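Local structure of chorismate synthase (1Q1L) at residues 15-20 and 136-141; 24-29 and 149-154; 39-44 and 62-67; 264-269 and 321-326. The protein probably catalyses, with reduced FMN as cofactor, the anti-1,4-elimination of phosphate from 5-enolpyruvylshikimate-3-phosphate that yields chorismate, the branch point of aromatic amino acid biosynthesis. All blocks are in the same frame, centred on the assembly; numbering follows the deposited sequence.

Interaction 1. Residues 15-20 and 136-141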
loop_
_atom_site.group_PDB
_atom_site.type_symbol
_atom_site.label_atom_id
_atom_site.label_comp_id
_atom_site.label_asym_id
_atom_site.label_seq_id
_atom_site.Cartn_x
_atom_site.Cartn_y
_atom_site.Cartn_z
ATOM N N GLY A 15 6.657 -20.118 -4.137
ATOM C CA GLY A 15 7.175 -21.386 -4.613
ATOM C C GLY A 15 8.687 -21.416 -4.635
ATOM O O GLY A 15 9.322 -20.394 -4.910
ATOM N N GLU A 16 9.267 -22.576 -4.328
ATOM C CA GLU A 16 10.719 -22.729 -4.350
ATOM C C GLU A 16 11.074 -23.430 -5.661
ATOM O O GLU A 16 10.231 -24.103 -6.255
ATOM C CB GLU A 16 11.224 -23.579 -3.178
ATOM C CG GLU A 16 10.275 -23.757 -1.998
ATOM C CD GLU A 16 9.764 -22.456 -1.405
ATOM O OE1 GLU A 16 10.550 -21.495 -1.265
ATOM O OE2 GLU A 16 8.567 -22.406 -1.057
ATOM N N SER A 17 12.317 -23.276 -6.109
ATOM C CA SER A 17 12.752 -23.891 -7.358
ATOM C C SER A 17 12.581 -25.408 -7.358
ATOM O O SER A 17 12.225 -25.999 -8.377
ATOM C CB SER A 17 14.207 -23.518 -7.650
ATOM O OG SER A 17 14.997 -23.573 -6.475
ATOM N N HIS A 18 12.827 -26.039 -6.215
ATOM C CA HIS A 18 12.672 -27.483 -6.112
ATOM C C HIS A 18 11.570 -27.835 -5.126
ATOM O O HIS A 18 11.809 -28.437 -4.080
ATOM C CB HIS A 18 13.995 -28.137 -5.698
ATOM C CG HIS A 18 15.087 -27.967 -6.709
ATOM N ND1 HIS A 18 15.889 -26.846 -6.758
ATOM C CD2 HIS A 18 15.468 -28.748 -7.747
ATOM C CE1 HIS A 18 16.717 -26.944 -7.782
ATOM N NE2 HIS A 18 16.483 -28.089 -8.400
ATOM N N GLY A 19 10.355 -27.438 -5.476
ATOM C CA GLY A 19 9.207 -27.713 -4.640
ATOM C C GLY A 19 8.105 -28.199 -5.548
ATOM O O GLY A 19 8.336 -28.410 -6.735
ATOM N N LYS A 20 6.907 -28.374 -5.005
ATOM C CA LYS A 20 5.789 -28.842 -5.806
ATOM C C LYS A 20 5.590 -27.958 -7.033
ATOM O O LYS A 20 5.377 -28.458 -8.137
ATOM C CB LYS A 20 4.520 -28.867 -4.959
ATOM C CG LYS A 20 4.663 -29.708 -3.693
ATOM C CD LYS A 20 3.371 -29.739 -2.895
ATOM C CE LYS A 20 3.515 -30.590 -1.642
ATOM N NZ LYS A 20 2.212 -30.708 -0.932
ATOM N N ARG A 136 14.097 -20.257 -3.312
ATOM C CA ARG A 136 13.116 -19.214 -3.591
ATOM C C ARG A 136 13.686 -18.059 -4.416
ATOM O O ARG A 136 12.968 -17.430 -5.198
ATOM C CB ARG A 136 12.550 -18.672 -2.271
ATOM C CG ARG A 136 11.717 -17.403 -2.411
ATOM C CD ARG A 136 10.543 -17.610 -3.352
ATOM N NE ARG A 136 9.767 -16.386 -3.541
ATOM C CZ ARG A 136 8.772 -16.263 -4.414
ATOM N NH1 ARG A 136 8.428 -17.291 -5.181
ATOM N NH2 ARG A 136 8.124 -15.112 -4.526
ATOM N N ALA A 137 14.975 -17.788 -4.243
ATOM C CA ALA A 137 15.636 -16.697 -4.953
ATOM C C ALA A 137 15.853 -16.987 -6.433
ATOM O O ALA A 137 15.680 -16.104 -7.277
ATOM C CB ALA A 137 16.979 -16.381 -4.288
ATOM N N SER A 138 16.235 -18.223 -6.735
ATOM C CA SER A 138 16.507 -18.640 -8.106
ATOM C C SER A 138 15.575 -18.044 -9.156
ATOM O O SER A 138 14.396 -17.794 -8.892
ATOM C CB SER A 138 16.479 -20.165 -8.204
ATOM O OG SER A 138 17.621 -20.724 -7.577
ATOM N N ALA A 139 16.126 -17.825 -10.350
ATOM C CA ALA A 139 15.384 -17.267 -11.471
ATOM C C ALA A 139 14.161 -18.116 -11.782
ATOM O O ALA A 139 13.420 -17.831 -12.718
ATOM C CB ALA A 139 16.283 -17.177 -12.694
ATOM N N ARG A 140 13.966 -19.171 -10.998
ATOM C CA ARG A 140 12.822 -20.057 -11.169
ATOM C C ARG A 140 11.566 -19.225 -10.928
ATOM O O ARG A 140 10.545 -19.422 -11.578
ATOM C CB ARG A 140 12.884 -21.186 -10.140
ATOM C CG ARG A 140 12.476 -22.563 -10.646
ATOM C CD ARG A 140 11.033 -22.655 -11.112
ATOM N NE ARG A 140 10.943 -22.649 -12.566
ATOM C CZ ARG A 140 10.026 -23.306 -13.270
ATOM N NH1 ARG A 140 9.103 -24.038 -12.661
ATOM N NH2 ARG A 140 10.034 -23.231 -14.594
ATOM N N GLU A 141 11.663 -18.292 -9.984
ATOM C CA GLU A 141 10.550 -17.421 -9.620
ATOM C C GLU A 141 10.086 -16.543 -10.777
ATOM O O GLU A 141 8.914 -16.172 -10.833
ATOM C CB GLU A 141 10.945 -16.539 -8.427
ATOM C CG GLU A 141 9.789 -15.819 -7.720
ATOM C CD GLU A 141 9.358 -14.528 -8.406
ATOM O OE1 GLU A 141 10.234 -13.683 -8.697
ATOM O OE2 GLU A 141 8.141 -14.352 -8.640
#
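Arg-136 swings its guanidinium edge-on to the backbone of Gly-15: NH1 donates to Gly-15 O at 3.2 Å with an N-H...O angle of 161°. The acceptor lies only 10° out of the guanidinium plane, and the nitrogen meets a lone pair in the carbonyl plane, so both flat groups are used in their preferred directions. A bend at chi2 (58°) brings the end of the arginine chain to Gly-15, where CD also lies against the carbonyl oxygen. CG of Glu-141 sits over one face of the guanidinium, toward the rim, while NH2 is taken by Thr-13 and by Ile-246 O of the third subunit. Glu-16 crosses Arg-136 at about a right angle without pairing with it; OE1 lies 3.6 Å from Arg-136 CB, and its carboxylate serves Ser-78 and Gly-69 of the second subunit instead. The contact thus joins the hairpin loop between strands 10-14 and 21-27 to the end of helix 131-137, where Arg-136, Ala-137 and Ser-138 are predicted to bind FMN. Gly-15, with a positive phi, adopts a backbone shape in which a CB would collide with the preceding carbonyl. Further along the loop, Ser-17 lays its small side chain against the aliphatic part of Arg-140, CB to CG 3.6 Å. Bends at chi2 and chi3 then carry the Arg-140 guanidinium away from the loop to Asp-62 and Asn-86. Ser-17 OG and Ser-138 OG stand 4.0 Å apart and do not bond; each turns to a helix carbonyl, that of Glu-135 and that of Leu-134 respectively.

Interaction 2. Residues 24-29 and 149-154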
loop_
_atom_site.group_PDB
_atom_site.type_symbol
_atom_site.label_atom_id
_atom_site.label_comp_id
_atom_site.label_asym_id
_atom_site.label_seq_id
_atom_site.Cartn_x
_atom_site.Cartn_y
_atom_site.Cartn_z
ATOM N N ALA A 24 0.757 -18.211 -8.089
ATOM C CA ALA A 24 0.581 -16.779 -8.259
ATOM C C ALA A 24 -0.888 -16.436 -8.211
ATOM O O ALA A 24 -1.728 -17.203 -8.680
ATOM C CB ALA A 24 1.162 -16.324 -9.595
ATOM N N ILE A 25 -1.188 -15.287 -7.615
ATOM C CA ILE A 25 -2.548 -14.787 -7.548
ATOM C C ILE A 25 -2.474 -13.349 -8.027
ATOM O O ILE A 25 -1.719 -12.540 -7.482
ATOM C CB ILE A 25 -3.132 -14.817 -6.111
ATOM C CG1 ILE A 25 -3.265 -16.267 -5.625
ATOM C CG2 ILE A 25 -4.501 -14.146 -6.108
ATOM C CD1 ILE A 25 -3.838 -16.424 -4.220
ATOM N N LEU A 26 -3.252 -13.052 -9.060
ATOM C CA LEU A 26 -3.321 -11.731 -9.668
ATOM C C LEU A 26 -4.728 -11.189 -9.483
ATOM O O LEU A 26 -5.699 -11.859 -9.818
ATOM C CB LEU A 26 -3.023 -11.822 -11.171
ATOM C CG LEU A 26 -3.327 -10.552 -11.976
ATOM C CD1 LEU A 26 -2.481 -9.405 -11.448
ATOM C CD2 LEU A 26 -3.049 -10.786 -13.449
ATOM N N GLU A 27 -4.835 -9.970 -8.969
ATOM C CA GLU A 27 -6.138 -9.366 -8.748
ATOM C C GLU A 27 -6.245 -7.992 -9.394
ATOM O O GLU A 27 -5.305 -7.202 -9.345
ATOM C CB GLU A 27 -6.402 -9.232 -7.247
ATOM C CG GLU A 27 -7.788 -8.716 -6.920
ATOM C CD GLU A 27 -7.983 -8.465 -5.437
ATOM O OE1 GLU A 27 -7.501 -7.427 -4.941
ATOM O OE2 GLU A 27 -8.613 -9.311 -4.765
ATOM N N GLY A 28 -7.393 -7.702 -9.993
ATOM C CA GLY A 28 -7.583 -6.400 -10.604
ATOM C C GLY A 28 -7.866 -6.390 -12.091
ATOM O O GLY A 28 -8.301 -5.362 -12.620
ATOM N N ILE A 29 -7.610 -7.501 -12.783
ATOM C CA ILE A 29 -7.898 -7.543 -14.220
ATOM C C ILE A 29 -9.415 -7.512 -14.367
ATOM O O ILE A 29 -10.115 -8.284 -13.726
ATOM C CB ILE A 29 -7.347 -8.817 -14.883
ATOM C CG1 ILE A 29 -5.823 -8.868 -14.726
ATOM C CG2 ILE A 29 -7.697 -8.816 -16.370
ATOM C CD1 ILE A 29 -5.080 -7.839 -15.558
ATOM N N GLY A 149 2.476 -11.755 -16.036
ATOM C CA GLY A 149 2.673 -10.839 -17.143
ATOM C C GLY A 149 1.920 -11.249 -18.395
ATOM O O GLY A 149 1.458 -10.397 -19.160
ATOM N N ALA A 150 1.787 -12.552 -18.616
ATOM C CA ALA A 150 1.064 -13.044 -19.787
ATOM C C ALA A 150 -0.379 -12.565 -19.734
ATOM O O ALA A 150 -0.973 -12.224 -20.760
ATOM C CB ALA A 150 1.109 -14.582 -19.837
ATOM N N VAL A 151 -0.951 -12.536 -18.534
ATOM C CA VAL A 151 -2.330 -12.082 -18.381
ATOM C C VAL A 151 -2.404 -10.587 -18.682
ATOM O O VAL A 151 -3.309 -10.119 -19.374
ATOM C CB VAL A 151 -2.851 -12.348 -16.935
ATOM C CG1 VAL A 151 -4.290 -11.875 -16.794
ATOM C CG2 VAL A 151 -2.761 -13.837 -16.625
ATOM N N CYS A 152 -1.438 -9.837 -18.169
ATOM C CA CYS A 152 -1.413 -8.399 -18.390
ATOM C C CYS A 152 -1.228 -8.067 -19.864
ATOM O O CYS A 152 -1.804 -7.100 -20.363
ATOM C CB CYS A 152 -0.312 -7.768 -17.543
ATOM S SG CYS A 152 -0.622 -7.984 -15.775
ATOM N N LYS A 153 -0.436 -8.871 -20.567
ATOM C CA LYS A 153 -0.236 -8.648 -21.998
ATOM C C LYS A 153 -1.560 -8.844 -22.728
ATOM O O LYS A 153 -1.915 -8.057 -23.602
ATOM C CB LYS A 153 0.782 -9.628 -22.577
ATOM C CG LYS A 153 2.233 -9.333 -22.260
ATOM C CD LYS A 153 3.133 -10.248 -23.083
ATOM C CE LYS A 153 4.603 -9.990 -22.819
ATOM N NZ LYS A 153 5.463 -10.896 -23.632
ATOM N N LYS A 154 -2.286 -9.904 -22.388
ATOM C CA LYS A 154 -3.571 -10.153 -23.037
ATOM C C LYS A 154 -4.469 -8.941 -22.817
ATOM O O LYS A 154 -5.125 -8.455 -23.741
ATOM C CB LYS A 154 -4.236 -11.408 -22.468
ATOM C CG LYS A 154 -5.534 -11.778 -23.181
ATOM C CD LYS A 154 -5.306 -11.917 -24.692
ATOM C CE LYS A 154 -6.619 -12.080 -25.454
ATOM N NZ LYS A 154 -7.345 -13.321 -25.064
#
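Leu-26 on strand 21-27 and Val-151 on helix 142-157 meet tip to tip, part of the layer where this helix packs on the four-stranded antiparallel sheet of the chorismate synthase fold, a beta-alpha-beta sandwich. The whole contact is apolar and buried, modest in area at 157 Å². Branched aliphatic residues suit it, since they fill the space between strand and helix without bringing in polar atoms that would need partners.

The methyl contacts come first. Leu-26 has CG anti to the backbone N (chi1 169°), which sends the side chain out from the strand, and CD2 makes the touch with Val-151 CG1 at 3.7 Å. The chain turns at Gly-28 to bring Ile-29 to the helix. Ile-29, just past the strand, slants across the same valine, its CG1 4.0 Å from Val-151 CG1. Val-151 CG1 is therefore shared by one residue of the strand and one of the loop that follows it.

Sulfur contacts form the second group, and they are looser. Cys-152 uses its thiol as a small apolar filler between the strand and helix 356-379, where it also packs on Ile-369 and Ala-372. Leu-9 covers both Ile-29 and Cys-152 from a neighbouring loop, and Val-148, one helical turn before Cys-152, also packs on Leu-26. The sulfur, SG of Cys-152, lies 4.4 Å from Leu-26 CD2 and 4.5 Å from Ile-29 CD1.

Interaction 3. Residues 39-44 and 62-67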
loop_
_atom_site.group_PDB
_atom_site.type_symbol
_atom_site.label_atom_id
_atom_site.label_comp_id
_atom_site.label_asym_id
_atom_site.label_seq_id
_atom_site.Cartn_x
_atom_site.Cartn_y
_atom_site.Cartn_z
ATOM N N GLU A 39 -2.412 -19.145 -23.834
ATOM C CA GLU A 39 -1.800 -17.824 -23.937
ATOM C C GLU A 39 -0.725 -17.687 -22.864
ATOM O O GLU A 39 0.347 -17.128 -23.103
ATOM C CB GLU A 39 -2.855 -16.736 -23.747
ATOM C CG GLU A 39 -3.794 -16.574 -24.925
ATOM C CD GLU A 39 -5.009 -15.732 -24.595
ATOM O OE1 GLU A 39 -5.428 -14.935 -25.462
ATOM O OE2 GLU A 39 -5.553 -15.877 -23.476
ATOM N N ILE A 40 -1.015 -18.206 -21.678
ATOM C CA ILE A 40 -0.066 -18.135 -20.580
ATOM C C ILE A 40 1.095 -19.079 -20.857
ATOM O O ILE A 40 2.260 -18.699 -20.726
ATOM C CB ILE A 40 -0.734 -18.509 -19.242
ATOM C CG1 ILE A 40 -1.848 -17.499 -18.934
ATOM C CG2 ILE A 40 0.307 -18.537 -18.129
ATOM C CD1 ILE A 40 -2.571 -17.741 -17.613
ATOM N N ASN A 41 0.773 -20.306 -21.257
ATOM C CA ASN A 41 1.800 -21.292 -21.557
ATOM C C ASN A 41 2.736 -20.807 -22.661
ATOM O O ASN A 41 3.940 -21.055 -22.618
ATOM C CB ASN A 41 1.158 -22.622 -21.965
ATOM C CG ASN A 41 0.322 -23.231 -20.851
ATOM O OD1 ASN A 41 0.605 -23.034 -19.669
ATOM N ND2 ASN A 41 -0.700 -23.991 -21.226
ATOM N N HIS A 42 2.193 -20.109 -23.649
ATOM C CA HIS A 42 3.036 -19.613 -24.729
ATOM C C HIS A 42 4.179 -18.759 -24.180
ATOM O O HIS A 42 5.320 -18.882 -24.624
ATOM C CB HIS A 42 2.234 -18.781 -25.722
ATOM C CG HIS A 42 3.037 -18.345 -26.908
ATOM N ND1 HIS A 42 2.812 -17.157 -27.568
ATOM C CD2 HIS A 42 4.074 -18.939 -27.547
ATOM C CE1 HIS A 42 3.676 -17.036 -28.560
ATOM N NE2 HIS A 42 4.452 -18.102 -28.569
ATOM N N GLU A 43 3.875 -17.889 -23.218
ATOM C CA GLU A 43 4.909 -17.037 -22.637
ATOM C C GLU A 43 5.880 -17.866 -21.798
ATOM O O GLU A 43 7.086 -17.620 -21.807
ATOM C CB GLU A 43 4.286 -15.931 -21.776
ATOM C CG GLU A 43 3.487 -14.899 -22.553
ATOM C CD GLU A 43 4.305 -14.192 -23.623
ATOM O OE1 GLU A 43 5.494 -13.901 -23.374
ATOM O OE2 GLU A 43 3.756 -13.911 -24.710
ATOM N N LEU A 44 5.358 -18.847 -21.069
ATOM C CA LEU A 44 6.217 -19.694 -20.254
ATOM C C LEU A 44 7.207 -20.443 -21.147
ATOM O O LEU A 44 8.355 -20.666 -20.762
ATOM C CB LEU A 44 5.377 -20.689 -19.444
ATOM C CG LEU A 44 4.500 -20.042 -18.365
ATOM C CD1 LEU A 44 3.684 -21.111 -17.642
ATOM C CD2 LEU A 44 5.384 -19.278 -17.381
ATOM N N ASP A 62 7.098 -25.897 -19.393
ATOM C CA ASP A 62 6.371 -25.271 -18.297
ATOM C C ASP A 62 4.938 -25.008 -18.717
ATOM O O ASP A 62 4.679 -24.538 -19.827
ATOM C CB ASP A 62 7.012 -23.941 -17.893
ATOM C CG ASP A 62 8.111 -24.112 -16.867
ATOM O OD1 ASP A 62 7.867 -24.787 -15.844
ATOM O OD2 ASP A 62 9.213 -23.561 -17.074
ATOM N N THR A 63 4.008 -25.322 -17.827
ATOM C CA THR A 63 2.601 -25.102 -18.097
ATOM C C THR A 63 1.932 -24.565 -16.847
ATOM O O THR A 63 2.286 -24.935 -15.723
ATOM C CB THR A 63 1.895 -26.403 -18.524
ATOM O OG1 THR A 63 2.230 -27.450 -17.609
ATOM C CG2 THR A 63 2.309 -26.800 -19.930
ATOM N N ALA A 64 0.967 -23.681 -17.045
ATOM C CA ALA A 64 0.250 -23.102 -15.929
ATOM C C ALA A 64 -1.182 -23.603 -15.932
ATOM O O ALA A 64 -1.791 -23.772 -16.987
ATOM C CB ALA A 64 0.267 -21.587 -16.027
ATOM N N GLU A 65 -1.706 -23.870 -14.745
ATOM C CA GLU A 65 -3.082 -24.307 -14.623
ATOM C C GLU A 65 -3.826 -23.162 -13.968
ATOM O O GLU A 65 -3.374 -22.627 -12.961
ATOM C CB GLU A 65 -3.192 -25.568 -13.753
ATOM C CG GLU A 65 -4.609 -25.802 -13.225
ATOM C CD GLU A 65 -4.823 -27.180 -12.619
ATOM O OE1 GLU A 65 -3.947 -27.665 -11.871
ATOM O OE2 GLU A 65 -5.888 -27.771 -12.882
ATOM N N ILE A 66 -4.949 -22.763 -14.551
ATOM C CA ILE A 66 -5.735 -21.687 -13.970
ATOM C C ILE A 66 -6.610 -22.309 -12.891
ATOM O O ILE A 66 -7.390 -23.220 -13.167
ATOM C CB ILE A 66 -6.615 -20.999 -15.027
ATOM C CG1 ILE A 66 -5.726 -20.308 -16.069
ATOM C CG2 ILE A 66 -7.550 -19.996 -14.355
ATOM C CD1 ILE A 66 -6.494 -19.555 -17.152
ATOM N N LEU A 67 -6.473 -21.818 -11.665
ATOM C CA LEU A 67 -7.233 -22.343 -10.534
ATOM C C LEU A 67 -8.499 -21.555 -10.200
ATOM O O LEU A 67 -9.343 -22.027 -9.435
ATOM C CB LEU A 67 -6.341 -22.389 -9.293
ATOM C CG LEU A 67 -5.030 -23.170 -9.395
ATOM C CD1 LEU A 67 -4.228 -22.960 -8.119
ATOM C CD2 LEU A 67 -5.311 -24.650 -9.622
HETATM O O HOH W 1 9.189 -20.878 -17.982
#
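Asn-41 lays its amide oxygen over the backbone at Thr-63, OD1 3.3 Å from Thr-63 CA, and accepts the N-H of Ala-64 at 2.7 Å. The bond is almost straight, although the donor is tilted 15° from the amide plane. CG lies anti to the carbonyl carbon (chi1 -62°), a setting that turns the amide from the flank of the helix toward the strand; asparagine suits the place because its amide oxygen can accept the backbone N-H.

Beside this polar link Ala-64 presents its methyl to two larger side chains. Ile-40 CG2 approaches it to 3.7 Å and Leu-44 CD1 to 3.8 Å, the two arriving from successive turns of the helix. A small residue suits the point where helix and chain come close, because both branched side chains can settle on its one CB. Further along the strand, the CD1 methyls of Ile-40 and Ile-66 meet more loosely.

At the other end Leu-44 CB rests on Asp-62 CB, and a water donates to both Leu-44 O, at 2.9 Å, and Asp-62 OD2, at 2.8 Å. The same carboxylate oxygen is engaged by Arg-140, which would probably stabilise its negative charge. Thr-63 directs its hydroxyl elsewhere, to Arg-87.

The axes of helix segment 39-44 and strand segment 64-67 are 8.7 Å apart and run roughly antiparallel, at 146°. Ile-40 also touches Leu-82 of strand 80-85 and Val-151 of helix 142-157, wedged between this sheet and that helix.

Interaction 4. Residues 264-269 and 321-326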
loop_
_atom_site.group_PDB
_atom_site.type_symbol
_atom_site.label_atom_id
_atom_site.label_comp_id
_atom_site.label_asym_id
_atom_site.label_seq_id
_atom_site.Cartn_x
_atom_site.Cartn_y
_atom_site.Cartn_z
ATOM N N GLN A 264 16.184 -10.805 -11.388
ATOM C CA GLN A 264 17.469 -11.347 -10.969
ATOM C C GLN A 264 18.570 -11.049 -11.982
ATOM O O GLN A 264 18.346 -11.131 -13.186
ATOM C CB GLN A 264 17.365 -12.860 -10.770
ATOM C CG GLN A 264 18.716 -13.541 -10.583
ATOM C CD GLN A 264 18.596 -15.045 -10.417
ATOM O OE1 GLN A 264 19.599 -15.754 -10.342
ATOM N NE2 GLN A 264 17.362 -15.539 -10.355
ATOM N N ALA A 265 19.750 -10.699 -11.473
ATOM C CA ALA A 265 20.924 -10.399 -12.293
ATOM C C ALA A 265 20.918 -9.051 -13.009
ATOM O O ALA A 265 21.927 -8.673 -13.615
ATOM C CB ALA A 265 21.158 -11.520 -13.315
ATOM N N ILE A 266 19.805 -8.328 -12.961
ATOM C CA ILE A 266 19.737 -7.029 -13.627
ATOM C C ILE A 266 20.445 -5.964 -12.799
ATOM O O ILE A 266 20.098 -5.727 -11.642
ATOM C CB ILE A 266 18.281 -6.584 -13.869
ATOM C CG1 ILE A 266 17.560 -7.603 -14.758
ATOM C CG2 ILE A 266 18.255 -5.206 -14.527
ATOM C CD1 ILE A 266 18.270 -7.896 -16.070
ATOM N N LYS A 267 21.435 -5.310 -13.398
ATOM C CA LYS A 267 22.193 -4.285 -12.689
ATOM C C LYS A 267 22.078 -2.890 -13.288
ATOM O O LYS A 267 22.601 -1.924 -12.731
ATOM C CB LYS A 267 23.665 -4.702 -12.614
ATOM C CG LYS A 267 23.935 -5.810 -11.597
ATOM C CD LYS A 267 23.765 -5.254 -10.198
ATOM C CE LYS A 267 24.030 -6.278 -9.127
ATOM N NZ LYS A 267 23.770 -5.675 -7.796
ATOM N N GLY A 268 21.403 -2.777 -14.424
ATOM C CA GLY A 268 21.264 -1.470 -15.036
ATOM C C GLY A 268 19.999 -1.327 -15.846
ATOM O O GLY A 268 19.503 -2.296 -16.422
ATOM N N VAL A 269 19.465 -0.115 -15.878
ATOM C CA VAL A 269 18.260 0.146 -16.644
ATOM C C VAL A 269 18.259 1.573 -17.181
ATOM O O VAL A 269 18.572 2.524 -16.463
ATOM C CB VAL A 269 16.996 -0.070 -15.784
ATOM C CG1 VAL A 269 17.092 0.750 -14.524
ATOM C CG2 VAL A 269 15.753 0.343 -16.570
ATOM N N VAL A 321 17.987 -2.794 -20.699
ATOM C CA VAL A 321 18.276 -3.530 -19.479
ATOM C C VAL A 321 19.577 -4.320 -19.522
ATOM O O VAL A 321 19.834 -5.066 -20.467
ATOM C CB VAL A 321 17.102 -4.494 -19.179
ATOM C CG1 VAL A 321 17.256 -5.116 -17.809
ATOM C CG2 VAL A 321 15.778 -3.735 -19.294
ATOM N N ALA A 322 20.381 -4.169 -18.471
ATOM C CA ALA A 322 21.673 -4.844 -18.384
ATOM C C ALA A 322 21.677 -5.989 -17.377
ATOM O O ALA A 322 21.336 -5.806 -16.201
ATOM C CB ALA A 322 22.753 -3.829 -18.024
HETATM N N MSE A 323 22.064 -7.172 -17.843
HETATM C CA MSE A 323 22.126 -8.353 -16.987
HETATM C C MSE A 323 23.582 -8.768 -16.778
HETATM O O MSE A 323 24.309 -8.992 -17.742
HETATM C CB MSE A 323 21.363 -9.512 -17.624
HETATM C CG MSE A 323 21.302 -10.738 -16.742
HETATM SE SE MSE A 323 20.732 -12.297 -17.698
HETATM C CE MSE A 323 22.491 -12.896 -18.266
ATOM N N LYS A 324 24.002 -8.873 -15.522
ATOM C CA LYS A 324 25.377 -9.253 -15.222
ATOM C C LYS A 324 25.583 -10.735 -15.498
ATOM O O LYS A 324 24.618 -11.497 -15.590
ATOM C CB LYS A 324 25.711 -8.956 -13.761
ATOM C CG LYS A 324 25.127 -9.951 -12.769
ATOM C CD LYS A 324 25.572 -9.623 -11.350
ATOM C CE LYS A 324 25.413 -10.818 -10.408
ATOM N NZ LYS A 324 24.005 -11.270 -10.257
ATOM N N PRO A 325 26.848 -11.163 -15.638
ATOM C CA PRO A 325 27.169 -12.566 -15.904
ATOM C C PRO A 325 26.606 -13.466 -14.808
ATOM O O PRO A 325 26.728 -13.170 -13.619
ATOM C CB PRO A 325 28.696 -12.577 -15.918
ATOM C CG PRO A 325 29.046 -11.200 -16.346
ATOM C CD PRO A 325 28.079 -10.360 -15.558
ATOM N N ILE A 326 25.997 -14.565 -15.227
ATOM C CA ILE A 326 25.398 -15.526 -14.317
ATOM C C ILE A 326 26.476 -16.294 -13.535
ATOM O O ILE A 326 27.600 -16.445 -14.009
ATOM C CB ILE A 326 24.472 -16.477 -15.127
ATOM C CG1 ILE A 326 23.044 -16.377 -14.583
ATOM C CG2 ILE A 326 25.021 -17.900 -15.131
ATOM C CD1 ILE A 326 22.493 -14.957 -14.572
#
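The predicted FMN site draws on both of these segments, with Gln-264 and Ala-265 on one and Lys-324, Pro-325 and Ile-326 on the other, where one strand begins and its antiparallel neighbour ends. Three backbone bonds tie them: Lys-324 N to Ala-265 O (2.8 Å), Lys-267 N to Ala-322 O (2.8 Å) and Ala-322 N to Gly-268 O (2.9 Å). Lys-267 and Gly-268 together face Ala-322, a classic beta bulge. Glycine suits position 268, because a CB there would press against Ala-322 CB.

On the face holding Val-321 and Met-323, Ile-266 crosses Val-321 at about a right angle. Its CG2 and CD1 both press on Val-321 CG1, each at 3.4 Å, tighter than usual. Val-321 CG1 is set anti to its own backbone N (chi1 -171°), which turns it toward both methyls. Ala-265, with a positive phi of 75°, turns its methyl to the CG of selenomethionine Met-323 at 3.5 Å, and Ile-326, though poorly ordered, reaches the same methyl with CD1.

Lys-324 lays its CG over Ala-265 O at 3.5 Å. The Lys-267 chain slants past it, but its NZ is held by carbonyls of Leu-304 and Thr-307 of the third subunit. Gly-268 and Val-269 pair with a strand of that subunit, continuing the sheet across the interface: an antiparallel ladder, bulged beside a probable flavin-binding loop.

Interactions 1 and 4 supply most of the predicted FMN-binding residues and touch, with centres about 19 Å apart. The Gln-264 amide packs on the turn at Ser-138 and Ala-139. Interaction 3 meets interaction 1 through the salt bridge of Arg-140 NH2 with Asp-62 OD2 (2.6 Å), near Arg-47, predicted to bind NADP(+). Interactions 2 and 3 are closest, centres about 12 Å apart: both involve strands of the same sheet, and Lys-154 NZ to Glu-39 OE1 and Lys-153 NZ to Glu-43 OE1 (3.0 Å) join their helices. Interaction 4, in the other sheet, lies across the chain's centre from interaction 2, nearest atoms about 13 Å apart.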